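Local structure of BugD (Bordetella pertussis Tohama I, 2F5X) at residues 245-248 against 249-253; 287-290 against 291-295. The protein binds aspartic acid as a periplasmic solute receptor and probably delivers it to a tripartite tricarboxylate-type transporter. One frame throughout, in Å; residues are numbered along the deposited sequence.

Contact 1: 245-248 against 249-253; sequences KGTP and KPVVD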
loop_
_atom_site.group_PDB
_atom_site.type_symbol
_atom_site.label_atom_id
_atom_site.label_comp_id
_atom_site.label_asym_id
_atom_site.label_seq_id
_atom_site.Cartn_x
_atom_site.Cartn_y
_atom_site.Cartn_z
ATOM N N LYS A 245 12.651 17.302 0.353
ATOM C CA LYS A 245 12.895 18.483 1.190
ATOM C C LYS A 245 13.534 19.603 0.382
ATOM O O LYS A 245 14.469 19.369 -0.386
ATOM C CB LYS A 245 13.809 18.138 2.374
ATOM C CG LYS A 245 14.083 19.336 3.292
ATOM C CD LYS A 245 15.038 18.953 4.413
ATOM C CE LYS A 245 15.583 20.197 5.114
ATOM N NZ LYS A 245 14.520 21.044 5.745
ATOM N N GLY A 246 13.022 20.817 0.566
ATOM C CA GLY A 246 13.593 21.994 -0.064
ATOM C C GLY A 246 12.971 22.327 -1.405
ATOM O O GLY A 246 13.362 23.305 -2.032
ATOM N N THR A 247 12.016 21.520 -1.858
ATOM C CA THR A 247 11.256 21.853 -3.071
ATOM C C THR A 247 10.575 23.212 -2.852
ATOM O O THR A 247 9.947 23.419 -1.813
ATOM C CB THR A 247 10.224 20.743 -3.375
ATOM O OG1 THR A 247 10.908 19.510 -3.673
ATOM C CG2 THR A 247 9.450 21.047 -4.660
ATOM N N PRO A 248 10.738 24.158 -3.782
ATOM C CA PRO A 248 10.244 25.528 -3.571
ATOM C C PRO A 248 8.753 25.589 -3.256
ATOM O O PRO A 248 7.972 24.806 -3.807
ATOM C CB PRO A 248 10.534 26.217 -4.908
ATOM C CG PRO A 248 11.659 25.456 -5.484
ATOM C CD PRO A 248 11.425 24.018 -5.082
ATOM N N LYS A 249 8.364 26.514 -2.385
ATOM C CA LYS A 249 6.961 26.638 -1.996
ATOM C C LYS A 249 5.990 26.775 -3.199
ATOM O O LYS A 249 4.959 26.107 -3.203
ATOM C CB LYS A 249 6.761 27.765 -0.967
ATOM C CG LYS A 249 5.301 28.158 -0.719
ATOM C CD LYS A 249 4.571 27.139 0.157
ATOM C CE LYS A 249 3.304 27.738 0.775
ATOM N NZ LYS A 249 3.292 27.621 2.262
ATOM N N PRO A 250 6.281 27.622 -4.196
ATOM C CA PRO A 250 5.386 27.733 -5.365
ATOM C C PRO A 250 5.248 26.427 -6.153
ATOM O O PRO A 250 4.205 26.195 -6.780
ATOM C CB PRO A 250 6.053 28.808 -6.225
ATOM C CG PRO A 250 6.871 29.589 -5.269
ATOM C CD PRO A 250 7.402 28.578 -4.289
ATOM N N VAL A 251 6.285 25.593 -6.111
ATOM C CA VAL A 251 6.261 24.298 -6.782
ATOM C C VAL A 251 5.383 23.319 -5.987
ATOM O O VAL A 251 4.521 22.643 -6.551
ATOM C CB VAL A 251 7.692 23.749 -6.993
ATOM C CG1 VAL A 251 7.657 22.304 -7.487
ATOM C CG2 VAL A 251 8.464 24.639 -7.980
ATOM N N VAL A 252 5.597 23.255 -4.675
ATOM C CA VAL A 252 4.699 22.499 -3.798
ATOM C C VAL A 252 3.233 22.947 -3.981
ATOM O O VAL A 252 2.342 22.117 -4.104
ATOM C CB VAL A 252 5.130 22.610 -2.308
ATOM C CG1 VAL A 252 4.110 21.934 -1.374
ATOM C CG2 VAL A 252 6.511 22.006 -2.110
ATOM N N ASP A 253 2.998 24.256 -4.015
ATOM C CA ASP A 253 1.645 24.795 -4.200
ATOM C C ASP A 253 0.995 24.272 -5.489
ATOM O O ASP A 253 -0.188 23.899 -5.500
ATOM C CB ASP A 253 1.670 26.332 -4.247
ATOM C CG ASP A 253 1.904 26.976 -2.885
ATOM O OD1 ASP A 253 1.900 26.274 -1.849
ATOM O OD2 ASP A 253 2.090 28.212 -2.772
#

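Contact 2: 287-290 against 291-295; sequences EALQ and AKVKQ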
loop_
_atom_site.group_PDB
_atom_site.type_symbol
_atom_site.label_atom_id
_atom_site.label_comp_id
_atom_site.label_asym_id
_atom_site.label_seq_id
_atom_site.Cartn_x
_atom_site.Cartn_y
_atom_site.Cartn_z
ATOM N N GLU A 287 -0.629 19.602 5.320
ATOM C CA GLU A 287 -0.901 19.441 6.749
ATOM C C GLU A 287 -1.555 18.103 7.086
ATOM O O GLU A 287 -1.219 17.476 8.098
ATOM C CB GLU A 287 -1.751 20.605 7.253
ATOM C CG GLU A 287 -1.031 21.951 7.178
ATOM C CD GLU A 287 -1.216 22.706 5.858
ATOM O OE1 GLU A 287 -1.824 22.188 4.886
ATOM O OE2 GLU A 287 -0.736 23.860 5.796
ATOM N N ALA A 288 -2.487 17.660 6.241
ATOM C CA ALA A 288 -3.179 16.394 6.473
ATOM C C ALA A 288 -2.207 15.220 6.367
ATOM O O ALA A 288 -2.242 14.300 7.189
ATOM C CB ALA A 288 -4.347 16.228 5.509
ATOM N N LEU A 289 -1.328 15.260 5.371
ATOM C CA LEU A 289 -0.349 14.189 5.205
ATOM C C LEU A 289 0.670 14.191 6.351
ATOM O O LEU A 289 1.000 13.133 6.895
ATOM C CB LEU A 289 0.332 14.270 3.835
ATOM C CG LEU A 289 1.401 13.202 3.546
ATOM C CD1 LEU A 289 0.822 11.800 3.726
ATOM C CD2 LEU A 289 1.968 13.385 2.145
ATOM N N GLN A 290 1.124 15.382 6.748
ATOM C CA GLN A 290 2.093 15.496 7.848
ATOM C C GLN A 290 1.483 14.904 9.127
ATOM O O GLN A 290 2.140 14.140 9.835
ATOM C CB GLN A 290 2.504 16.963 8.046
ATOM C CG GLN A 290 3.387 17.237 9.274
ATOM C CD GLN A 290 3.651 18.721 9.481
ATOM O OE1 GLN A 290 2.761 19.555 9.277
ATOM N NE2 GLN A 290 4.876 19.054 9.890
ATOM N N ALA A 291 0.217 15.237 9.391
ATOM C CA ALA A 291 -0.492 14.751 10.583
ATOM C C ALA A 291 -0.653 13.234 10.541
ATOM O O ALA A 291 -0.516 12.561 11.565
ATOM C CB ALA A 291 -1.855 15.417 10.704
ATOM N N LYS A 292 -0.951 12.704 9.357
ATOM C CA LYS A 292 -1.100 11.260 9.183
ATOM C C LYS A 292 0.198 10.533 9.525
ATOM O O LYS A 292 0.188 9.562 10.281
ATOM C CB LYS A 292 -1.550 10.919 7.752
ATOM C CG LYS A 292 -1.809 9.405 7.515
ATOM C CD LYS A 292 -3.003 8.880 8.331
ATOM C CE LYS A 292 -4.337 9.434 7.847
ATOM N NZ LYS A 292 -5.469 8.952 8.697
ATOM N N VAL A 293 1.311 11.001 8.966
ATOM C CA VAL A 293 2.621 10.405 9.254
ATOM C C VAL A 293 2.967 10.497 10.748
ATOM O O VAL A 293 3.444 9.525 11.346
ATOM C CB VAL A 293 3.748 11.034 8.382
ATOM C CG1 VAL A 293 5.148 10.519 8.807
ATOM C CG2 VAL A 293 3.506 10.737 6.898
ATOM N N LYS A 294 2.704 11.661 11.342
ATOM C CA LYS A 294 2.971 11.906 12.758
ATOM C C LYS A 294 2.238 10.915 13.661
ATOM O O LYS A 294 2.807 10.437 14.647
ATOM C CB LYS A 294 2.589 13.356 13.128
ATOM C CG LYS A 294 2.803 13.711 14.601
ATOM C CD LYS A 294 2.292 15.110 14.928
ATOM C CE LYS A 294 2.227 15.353 16.443
ATOM N NZ LYS A 294 1.406 16.561 16.771
ATOM N N GLN A 295 0.990 10.602 13.316
ATOM C CA GLN A 295 0.186 9.660 14.094
ATOM C C GLN A 295 0.605 8.216 13.813
ATOM O O GLN A 295 0.664 7.388 14.725
ATOM C CB GLN A 295 -1.307 9.846 13.787
ATOM C CG GLN A 295 -2.249 9.050 14.699
ATOM C CD GLN A 295 -2.367 7.585 14.301
ATOM O OE1 GLN A 295 -2.217 7.236 13.124
ATOM N NE2 GLN A 295 -2.623 6.724 15.282
#

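Contact 1: 245-248 against 249-253
The pyrrolidine ring of Pro-248 has Val-251 over one face and Pro-250 at an edge. Val-251 CG2 lies 4.0 to 4.2 Å from Pro-248 CB, CG and CD, so the methyl sits over the CB-CG-CD side of the face; at the edge, Pro-248 CB meets Pro-250 CD at 4.0 Å. The flat carbonyl of Pro-248 then turns into the helix. Its oxygen accepts Val-252 N at 3.0 Å in a nearly straight bond (N-H...O 170°), the donor almost in line with the C=O, while the N-H of Val-251 makes a weak second bond bent to 126°.

Thr-247 sets its methyl anti to its own nitrogen (chi1 -64° for OG1), which points it at the helix. The side chains of Thr-247 and Val-251 cross at about a right angle, with Thr-247 CG2 3.6 Å from Val-251 CG1. The same methyl stays 4.0 Å from Val-252 CG2, while OG1 hydrogen-bonds to Pro-244 O. Val-252 also packs on Ile-105 of strand 102-117. With Pro-248 as N-cap and Pro-250 in the first turn, where an amide hydrogen is not needed for the helix bonding, this is an α-helix N-terminus; the Thr-247 to Val-252 methyl contact resembles a hydrophobic staple.

Contact 2: 287-290 against 291-295
Leu-289 and Val-293, one helical turn apart, form the buried side of this contact. Leu-289 O takes the N-H of Val-293 at 3.0 Å with an angle of 171°, the straightest of the four bonds joining the two segments. Val-293 CG2, anti to its carbonyl carbon (chi1 173° for CG1), lies alongside the same oxygen at 3.5 Å. Leu-289 carries CG anti to its backbone nitrogen, and its CD1 comes within 4.3 Å of Val-293 CG2, a light touch. What packs the pair is the fold around it: Leu-289 rests on Trp-238 and Trp-242 as well as Leu-107, and Val-293 on Trp-238 and Tyr-99. Beside them Lys-292 lays CB 3.5 Å from Ala-288 O, and its chain bends at chi2 and chi3 while touching Trp-238 and Leu-107.

This part of helix 286-306 has an amphipathic pattern, laid by one stripe of residues against strands 236-244 and 102-117. Round the helix Gln-290, Ala-291 and Lys-294 are exposed, and there side chains meet backbone across the segments. Ala-291 CB sits 3.4 Å from Glu-287 O, and Lys-294 CB 3.4 Å from Gln-290 O. Gln-290 and Lys-294 each run extended beyond CG and lead their polar ends off the helix surface, so that Gln-290 O meets both the N-H of Lys-294, at 3.0 Å from N, and its CB, while the long side chains do not meet.

Contact 1 ends before contact 2 begins along the chain, and the two do not touch: their centres are 18 Å apart and their nearest atoms about 7 Å. They meet indirectly through strand 102-117, where Glu-103 contacts Val-252 of contact 1 and Pro-104 contacts Leu-289 of contact 2. Strand 236-244 is shared too, since it runs into the loop of contact 1 and also lies against contact 2. Both contacts are on the same side of the chain centre; the centres of contacts 1 and 2 lie 25 and 16 Å from it. Neither supplies a residue to the aspartic acid pocket, although strand 76-81, which ends at the pocket residue His-81, pairs with strand 236-244.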